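Local atomic coordinates of inositol-1,4,5-trisphosphate 5-phosphatase 1 (Schizosaccharomyces pombe, PDB entry 1I9Z), a protein that removes the 5-phosphate from soluble and lipid inositol phosphates, thereby controlling phosphatidylinositol 4,5-bisphosphate levels in membrane trafficking and signalling. Residues G159-T164 with F197-V202; A150-Y155 with L188-G193; K245-F250 with R284-G289. All coordinates share one frame; numbering follows the deposited sequence.

Taken together, the three contacts illustrate how one half of the DNase I-like beta sandwich that forms the catalytic 5-phosphatase domain of this longer protein is assembled around a single mixed sheet of five strands. Contact 2 involves strand 147-155, contact 1 pairs the adjacent strand 158-166 with strand 201-205, and contact 3 covers strand 283-288, at the outer side of 201-205. Contacts 1 and 2 alternate along the chain and touch, their centres about 8 Å apart; contact 3 follows both in sequence, its centre about 11 Å from that of contact 1 and about 18 Å from that of contact 2. In contacts 2 and 3 the connections between strands pack back against the sheet, while contact 1 is a pairing within it.

Contact 1 of 3, residues G159-T164 with F197-V202; sequences GLCFIT and FNHDYV
Leu160 pairs with Tyr201 and Cys161 with Val202 in parallel register, their CA atoms 4.9 and 4.7 Å apart, where strand 158-166 meets the start of strand 201-205. Two backbone bonds hold the pairing: Tyr201 N donates to Gly159 O, and Tyr201 O accepts from Cys161 N at 2.9 Å. The loop residue just before the strand adds a side-chain bond, since Asp200 OD2 takes the N-H of Gly159 N at 2.8 Å through its anti lone pair, and the bond is nearly straight at 169°.

The two sheet faces carry different packing. On one, Leu160 and Tyr201 run side by side in the same direction, with Leu160 CD2 at the edge of the phenol ring, 4.0 Å from Tyr201 CD1. On the other, Cys161 CB sits over the centre of the His199 imidazole, 3.5 Å from the ring centroid, in a CH-pi contact. His199 reaches this place with CG anti to its carbonyl carbon (chi1 -64°), while Cys161 SG, anti to the backbone N, lies over the same ring but farther from its centre. Both imidazole nitrogens are engaged, ND1 with Ile196 O and NE2 with Arg152 NE, which fixes the ring's rotation beneath the cysteine. Farther along this face, Ile163 CD1 meets Val202 CG1 at 3.6 Å.

The pairing closes a beta-alpha-beta unit, a parallel crossover from strand 158-166 through helix 174-187 to strand 201-205. On the Leu160 side, Tyr201 OH bonds to Asn316 O of strand 309-320 in the other sheet, and Phe162 packs on Ile117 of strand 113-120; on the Cys161 side, the connection after helix 174-187 covers the face. Within the sheet, strand 147-155 flanks 158-166 on the edge away from 201-205.

Contact 2 of 3, residues A150-Y155 with L188-G193; sequences AIRFDY and LRFRRG
Apolar packing carries this contact, and its centre is the ring of Phe190 beneath the aliphatic part of Arg152. Arg152 CG stands over the middle of that ring, 3.5 Å from its centroid and only 4° off the normal, in a well-formed CH-pi contact. Arg152 CB follows over the far end of the ring, 3.8 Å from Phe190 CZ. The methyl of Ala150, two residues earlier on the same face of the strand, places its CB 3.8 Å from Phe190 CZ and 4.0 Å from Leu188 CG. The carbonyl oxygen of Ala150 approaches the ring from its edge, 3.6 Å from Phe190 CE2.

Polar interactions belong to the outer end of the arginine. Because Arg152 CG lies between the backbone N and the carbonyl carbon (chi1 66°) and the chain bends again at chi2 and chi3, the guanidinium turns along its own strand toward Asp154, its plane 74° from that of the Phe190 ring. There it grips the carboxylate end-on: Arg152 NH1 meets Asp154 OD1 at 2.9 Å and Arg152 NH2 meets Asp154 OD2 at 3.0 Å, each well out of the carboxylate plane. NH2 has a second partner in Asn129 O, so the group is fixed from several directions and the salt bridge is likely to offset the nearby charge of Arg194.

Residues 188-190 follow helix 174-187 and lie across the sheet on the way to strand 201-205. Phe190 touches Glu131 of strand 127-136 and Cys161 of strand 158-166, spanning the strands on both sides of 147-155, while Leu188 also packs against Lys135 and Ile196.

Contact 3 of 3, residues K245-F250 with R284-G289; sequences KVFPFF and RILYRG
Arg288 extends toward Phe249 and Pro248 because its CG is anti to the backbone N (chi1 -176°), and a bend at chi3 then turns the guanidinium toward Pro248 O and Phe249. Its NH2 donates to Pro248 O at 3.0 Å, the donor standing above the carbonyl plane and the bond markedly bent (134°). Phe249 CB lies over one face of the guanidinium, whose plane is 78° from the Phe249 ring; Arg288 NH2 lies at that ring's edge, 3.7 Å from Phe249 CD1.

The base of the same arginine covers an aromatic ring. Arg288 CB sits over the centre of Phe250, 3.6 Å from its centroid, while Phe247 CD2 borders the opposite face, so the ring is held between arginine methylene and phenylalanine.

Residues 247-250 make a type II beta turn, closed by Phe250 N bonding to Phe247 O, with Phe249 in the third position at positive phi. The turn lies beside strand 283-288, an outermost strand of the five-stranded sheet in this DNase I-like fold, whose inner neighbour is strand 201-205. Phe250 also packs on Val202 and Trp204 of that neighbour.

Two residues earlier on the strand, Leu286 directs CD1 onto a face of Phe247, 3.6 Å from the ring centroid in a CH-pi contact and displaced toward the rim. Phe247 is surrounded by other rings as well: Phe208 stacks on it, and Trp204 meets it edge-to-face. At the other end a water joins the backbones, donating to Phe249 O at 3.0 Å and accepting from Gly289 N at 2.8 Å.

Contact 1 of 3, residues G159-T164 with F197-V202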
# COMPACT_ATOMS: atom_id res chain seq x y z
N GLY A 159 3.89 3.82 13.13
CA GLY A 159 2.53 3.54 12.62
C GLY A 159 2.45 3.31 11.11
O GLY A 159 3.03 4.11 10.36
N LEU A 160 1.82 2.21 10.67
CA LEU A 160 1.69 1.95 9.25
C LEU A 160 0.23 1.82 8.83
O LEU A 160 -0.57 1.27 9.57
CB LEU A 160 2.44 0.66 8.88
CG LEU A 160 3.96 0.67 9.17
CD1 LEU A 160 4.21 0.03 10.57
CD2 LEU A 160 4.66 -0.12 8.04
N CYS A 161 -0.11 2.35 7.65
CA CYS A 161 -1.47 2.21 7.20
C CYS A 161 -1.46 1.75 5.77
O CYS A 161 -0.78 2.35 4.92
CB CYS A 161 -2.24 3.52 7.34
SG CYS A 161 -3.95 3.48 6.72
N PHE A 162 -2.21 0.67 5.49
CA PHE A 162 -2.33 0.13 4.16
C PHE A 162 -3.75 0.23 3.62
O PHE A 162 -4.76 -0.13 4.31
CB PHE A 162 -1.87 -1.35 4.14
CG PHE A 162 -0.46 -1.49 4.47
CD1 PHE A 162 -0.05 -1.67 5.80
CD2 PHE A 162 0.52 -1.36 3.44
CE1 PHE A 162 1.31 -1.75 6.13
CE2 PHE A 162 1.87 -1.44 3.75
CZ PHE A 162 2.26 -1.63 5.08
N ILE A 163 -3.85 0.71 2.38
CA ILE A 163 -5.14 0.87 1.75
C ILE A 163 -5.15 0.31 0.35
O ILE A 163 -4.26 0.62 -0.44
CB ILE A 163 -5.52 2.36 1.60
CG1 ILE A 163 -5.30 3.08 2.92
CG2 ILE A 163 -6.96 2.50 1.10
CD1 ILE A 163 -4.51 4.31 2.78
N THR A 164 -6.11 -0.59 0.06
CA THR A 164 -6.26 -1.00 -1.34
C THR A 164 -7.62 -0.46 -1.83
O THR A 164 -8.56 -0.28 -1.05
CB THR A 164 -6.17 -2.56 -1.55
OG1 THR A 164 -6.06 -2.80 -2.95
CG2 THR A 164 -7.46 -3.27 -1.02
N PHE A 197 -4.02 9.45 7.44
CA PHE A 197 -2.81 10.26 7.38
C PHE A 197 -1.99 10.31 8.63
O PHE A 197 -0.79 10.63 8.59
CB PHE A 197 -3.16 11.68 6.91
CG PHE A 197 -3.83 11.71 5.56
CD1 PHE A 197 -5.21 11.87 5.44
CD2 PHE A 197 -3.07 11.50 4.40
CE1 PHE A 197 -5.85 11.83 4.21
CE2 PHE A 197 -3.68 11.45 3.14
CZ PHE A 197 -5.08 11.61 3.04
N ASN A 198 -2.63 9.92 9.74
CA ASN A 198 -2.01 9.91 11.04
C ASN A 198 -1.08 8.70 11.22
O ASN A 198 -1.24 8.00 12.21
CB ASN A 198 -3.11 9.83 12.13
CG ASN A 198 -4.14 11.01 12.09
OD1 ASN A 198 -5.36 10.83 12.42
ND2 ASN A 198 -3.64 12.22 11.74
N HIS A 199 -0.14 8.47 10.28
CA HIS A 199 0.81 7.37 10.28
C HIS A 199 2.17 7.78 9.72
O HIS A 199 2.23 8.64 8.84
CB HIS A 199 0.28 6.23 9.38
CG HIS A 199 -1.00 5.63 9.88
ND1 HIS A 199 -2.24 6.13 9.56
CD2 HIS A 199 -1.20 4.68 10.82
CE1 HIS A 199 -3.16 5.52 10.30
NE2 HIS A 199 -2.56 4.64 11.08
N ASP A 200 3.22 7.12 10.19
CA ASP A 200 4.57 7.34 9.63
C ASP A 200 4.65 6.90 8.17
O ASP A 200 5.28 7.58 7.34
CB ASP A 200 5.59 6.56 10.46
CG ASP A 200 5.58 7.03 11.89
OD1 ASP A 200 5.95 8.20 12.12
OD2 ASP A 200 5.10 6.28 12.77
N TYR A 201 4.04 5.74 7.86
CA TYR A 201 4.06 5.22 6.49
C TYR A 201 2.65 4.86 6.03
O TYR A 201 1.89 4.22 6.78
CB TYR A 201 4.93 3.94 6.45
CG TYR A 201 6.31 4.10 7.03
CD1 TYR A 201 6.79 3.21 7.98
CD2 TYR A 201 7.17 5.13 6.58
CE1 TYR A 201 8.08 3.28 8.48
CE2 TYR A 201 8.46 5.23 7.06
CZ TYR A 201 8.92 4.31 8.02
OH TYR A 201 10.18 4.41 8.53
N VAL A 202 2.29 5.24 4.79
CA VAL A 202 0.98 4.89 4.25
C VAL A 202 1.23 4.33 2.84
O VAL A 202 1.98 4.96 2.05
CB VAL A 202 0.07 6.14 4.08
CG1 VAL A 202 -1.28 5.69 3.48
CG2 VAL A 202 -0.14 6.88 5.42

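Contact 2 of 3, residues A150-Y155 with L188-G193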
# COMPACT_ATOMS: atom_id res chain seq x y z
N ALA A 150 -9.03 -0.70 4.20
CA ALA A 150 -7.82 -0.30 4.87
C ALA A 150 -7.55 -1.00 6.24
O ALA A 150 -8.50 -1.31 7.00
CB ALA A 150 -7.83 1.28 5.06
N ILE A 151 -6.29 -1.33 6.47
CA ILE A 151 -5.85 -1.89 7.74
C ILE A 151 -4.58 -1.11 8.18
O ILE A 151 -3.67 -0.90 7.37
CB ILE A 151 -5.54 -3.39 7.59
CG1 ILE A 151 -6.88 -4.13 7.26
CG2 ILE A 151 -4.91 -3.89 8.90
CD1 ILE A 151 -6.64 -5.60 6.64
N ARG A 152 -4.53 -0.71 9.45
CA ARG A 152 -3.38 -0.00 9.99
C ARG A 152 -2.95 -0.73 11.27
O ARG A 152 -3.67 -1.58 11.83
CB ARG A 152 -3.75 1.46 10.28
CG ARG A 152 -4.85 1.71 11.45
CD ARG A 152 -4.28 1.58 12.89
NE ARG A 152 -3.19 2.54 13.11
CZ ARG A 152 -2.25 2.47 14.06
NH1 ARG A 152 -1.29 3.41 14.09
NH2 ARG A 152 -2.27 1.50 14.99
N PHE A 153 -1.72 -0.45 11.69
CA PHE A 153 -1.20 -1.08 12.89
C PHE A 153 0.10 -0.38 13.29
O PHE A 153 0.72 0.38 12.49
CB PHE A 153 -0.97 -2.61 12.67
CG PHE A 153 -0.00 -2.97 11.56
CD1 PHE A 153 1.36 -3.05 11.81
CD2 PHE A 153 -0.46 -3.21 10.25
CE1 PHE A 153 2.27 -3.36 10.78
CE2 PHE A 153 0.43 -3.53 9.21
CZ PHE A 153 1.79 -3.61 9.45
N ASP A 154 0.52 -0.62 14.52
CA ASP A 154 1.80 -0.04 14.93
C ASP A 154 2.75 -1.21 14.95
O ASP A 154 2.34 -2.33 15.32
CB ASP A 154 1.69 0.58 16.33
CG ASP A 154 0.82 1.75 16.33
OD1 ASP A 154 1.11 2.66 15.53
OD2 ASP A 154 -0.17 1.80 17.08
N TYR A 155 3.97 -0.98 14.48
CA TYR A 155 5.04 -1.98 14.53
C TYR A 155 6.02 -1.28 15.51
O TYR A 155 6.70 -0.28 15.18
CB TYR A 155 5.64 -2.26 13.16
CG TYR A 155 6.58 -3.45 13.19
CD1 TYR A 155 6.28 -4.61 12.49
CD2 TYR A 155 7.78 -3.40 13.92
CE1 TYR A 155 7.12 -5.69 12.49
CE2 TYR A 155 8.66 -4.51 13.93
CZ TYR A 155 8.31 -5.64 13.22
OH TYR A 155 9.10 -6.75 13.22
N LEU A 188 -12.43 7.40 5.13
CA LEU A 188 -11.90 6.25 5.83
C LEU A 188 -11.55 6.67 7.27
O LEU A 188 -10.77 7.62 7.48
CB LEU A 188 -10.66 5.76 5.09
CG LEU A 188 -10.28 4.41 4.51
CD1 LEU A 188 -11.46 3.46 4.15
CD2 LEU A 188 -9.35 4.71 3.33
N ARG A 189 -12.13 6.01 8.25
CA ARG A 189 -11.83 6.36 9.64
C ARG A 189 -11.74 5.09 10.42
O ARG A 189 -12.62 4.25 10.28
CB ARG A 189 -12.96 7.18 10.21
CG ARG A 189 -12.94 8.60 9.67
CD ARG A 189 -11.97 9.40 10.52
NE ARG A 189 -12.05 10.82 10.16
CZ ARG A 189 -11.55 11.30 9.03
NH1 ARG A 189 -10.94 10.49 8.17
NH2 ARG A 189 -11.70 12.57 8.73
N PHE A 190 -10.68 4.94 11.20
CA PHE A 190 -10.55 3.71 12.01
C PHE A 190 -11.18 3.97 13.38
O PHE A 190 -12.11 4.75 13.45
CB PHE A 190 -9.10 3.33 12.15
CG PHE A 190 -8.40 3.07 10.83
CD1 PHE A 190 -7.65 4.07 10.25
CD2 PHE A 190 -8.42 1.83 10.24
CE1 PHE A 190 -6.88 3.84 9.07
CE2 PHE A 190 -7.68 1.58 9.07
CZ PHE A 190 -6.90 2.62 8.50
N ARG A 191 -10.71 3.36 14.45
CA ARG A 191 -11.33 3.65 15.77
C ARG A 191 -11.12 5.08 16.25
O ARG A 191 -10.06 5.71 15.99
CB ARG A 191 -10.77 2.71 16.83
CG ARG A 191 -10.96 1.26 16.38
CD ARG A 191 -10.59 0.23 17.48
NE ARG A 191 -11.46 0.29 18.66
CZ ARG A 191 -11.15 -0.23 19.85
NH1 ARG A 191 -9.98 -0.83 20.03
NH2 ARG A 191 -12.00 -0.15 20.88
N ARG A 192 -12.12 5.61 16.95
CA ARG A 192 -11.98 6.96 17.51
C ARG A 192 -11.60 8.02 16.48
O ARG A 192 -10.82 8.95 16.79
CB ARG A 192 -10.91 6.98 18.60
CG ARG A 192 -11.03 5.81 19.59
CD ARG A 192 -9.89 5.77 20.58
NE ARG A 192 -9.95 6.88 21.53
CZ ARG A 192 -8.93 7.69 21.80
NH1 ARG A 192 -7.76 7.53 21.17
NH2 ARG A 192 -9.07 8.66 22.71
N GLY A 193 -12.16 7.90 15.27
CA GLY A 193 -11.89 8.90 14.24
C GLY A 193 -10.48 8.97 13.70
O GLY A 193 -10.16 9.92 13.03

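Contact 3 of 3, residues K245-F250 with R284-G289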
# COMPACT_ATOMS: atom_id res chain seq x y z
N LYS A 245 -3.87 17.66 -7.10
CA LYS A 245 -5.31 17.35 -6.99
C LYS A 245 -5.60 15.98 -6.27
O LYS A 245 -6.57 15.85 -5.49
CB LYS A 245 -5.98 17.30 -8.39
CG LYS A 245 -5.90 18.55 -9.34
CD LYS A 245 -7.00 18.37 -10.42
CE LYS A 245 -6.83 19.19 -11.76
NZ LYS A 245 -7.71 18.67 -12.95
N VAL A 246 -4.78 14.96 -6.55
CA VAL A 246 -5.01 13.65 -5.92
C VAL A 246 -3.74 13.12 -5.33
O VAL A 246 -2.66 13.45 -5.79
CB VAL A 246 -5.56 12.60 -6.91
CG1 VAL A 246 -6.95 12.88 -7.18
CG2 VAL A 246 -4.73 12.59 -8.21
N PHE A 247 -3.87 12.27 -4.31
CA PHE A 247 -2.70 11.68 -3.65
C PHE A 247 -1.54 12.64 -3.39
O PHE A 247 -0.39 12.36 -3.71
CB PHE A 247 -2.13 10.47 -4.45
CG PHE A 247 -3.18 9.39 -4.74
CD1 PHE A 247 -3.85 9.38 -5.94
CD2 PHE A 247 -3.48 8.42 -3.78
CE1 PHE A 247 -4.83 8.42 -6.23
CE2 PHE A 247 -4.46 7.45 -4.07
CZ PHE A 247 -5.12 7.46 -5.29
N PRO A 248 -1.83 13.80 -2.76
CA PRO A 248 -0.74 14.73 -2.48
C PRO A 248 0.26 14.08 -1.50
O PRO A 248 -0.08 13.30 -0.58
CB PRO A 248 -1.45 15.97 -1.86
CG PRO A 248 -2.74 15.38 -1.23
CD PRO A 248 -3.15 14.30 -2.32
N PHE A 249 1.51 14.40 -1.70
CA PHE A 249 2.60 13.87 -0.91
C PHE A 249 2.84 12.38 -1.10
O PHE A 249 3.63 11.81 -0.37
CB PHE A 249 2.44 14.22 0.58
CG PHE A 249 2.32 15.72 0.84
CD1 PHE A 249 1.10 16.29 1.16
CD2 PHE A 249 3.44 16.55 0.69
CE1 PHE A 249 0.97 17.67 1.32
CE2 PHE A 249 3.32 17.95 0.85
CZ PHE A 249 2.09 18.49 1.17
N PHE A 250 2.13 11.73 -2.04
CA PHE A 250 2.42 10.35 -2.35
C PHE A 250 3.41 10.28 -3.52
O PHE A 250 3.37 11.13 -4.43
CB PHE A 250 1.18 9.56 -2.82
CG PHE A 250 0.31 9.10 -1.69
CD1 PHE A 250 -0.60 10.01 -1.11
CD2 PHE A 250 0.45 7.78 -1.18
CE1 PHE A 250 -1.39 9.62 -0.01
CE2 PHE A 250 -0.34 7.35 -0.08
CZ PHE A 250 -1.25 8.25 0.50
N ARG A 284 -1.80 0.39 -9.64
CA ARG A 284 -0.69 1.26 -9.15
C ARG A 284 -0.45 1.08 -7.69
O ARG A 284 -1.35 0.67 -6.92
CB ARG A 284 -1.08 2.73 -9.44
CG ARG A 284 -1.61 2.95 -10.89
CD ARG A 284 -0.48 2.95 -11.92
NE ARG A 284 0.25 4.23 -12.06
CZ ARG A 284 -0.11 5.19 -12.94
NH1 ARG A 284 0.61 6.30 -13.01
NH2 ARG A 284 -1.18 5.04 -13.75
N ILE A 285 0.78 1.38 -7.27
CA ILE A 285 1.11 1.34 -5.82
C ILE A 285 1.81 2.66 -5.55
O ILE A 285 2.79 2.96 -6.21
CB ILE A 285 2.01 0.15 -5.49
CG1 ILE A 285 1.24 -1.14 -5.78
CG2 ILE A 285 2.45 0.13 -4.01
CD1 ILE A 285 2.27 -2.40 -5.85
N LEU A 286 1.28 3.43 -4.60
CA LEU A 286 1.80 4.75 -4.21
C LEU A 286 2.13 4.74 -2.71
O LEU A 286 1.46 4.01 -1.95
CB LEU A 286 0.74 5.84 -4.42
CG LEU A 286 0.13 5.84 -5.84
CD1 LEU A 286 -0.97 6.93 -5.82
CD2 LEU A 286 1.19 6.10 -6.94
N TYR A 287 3.12 5.54 -2.25
CA TYR A 287 3.43 5.50 -0.82
C TYR A 287 3.67 6.90 -0.32
O TYR A 287 4.04 7.83 -1.10
CB TYR A 287 4.67 4.62 -0.53
CG TYR A 287 5.99 5.20 -1.08
CD1 TYR A 287 6.80 6.02 -0.29
CD2 TYR A 287 6.39 4.94 -2.38
CE1 TYR A 287 8.00 6.57 -0.80
CE2 TYR A 287 7.57 5.48 -2.91
CZ TYR A 287 8.37 6.30 -2.09
OH TYR A 287 9.51 6.86 -2.61
N ARG A 288 3.44 7.06 0.97
CA ARG A 288 3.60 8.36 1.55
C ARG A 288 4.38 8.14 2.84
O ARG A 288 4.09 7.20 3.60
CB ARG A 288 2.25 8.99 1.81
CG ARG A 288 2.43 10.38 2.34
CD ARG A 288 1.32 10.89 3.20
NE ARG A 288 0.42 11.76 2.48
CZ ARG A 288 -0.18 12.85 2.98
NH1 ARG A 288 0.01 13.24 4.25
NH2 ARG A 288 -1.03 13.52 2.22
N GLY A 289 5.38 8.99 3.08
CA GLY A 289 6.20 8.81 4.27
C GLY A 289 7.55 8.27 3.85
O GLY A 289 7.75 7.89 2.65
O HOH W 1 6.02 11.08 1.36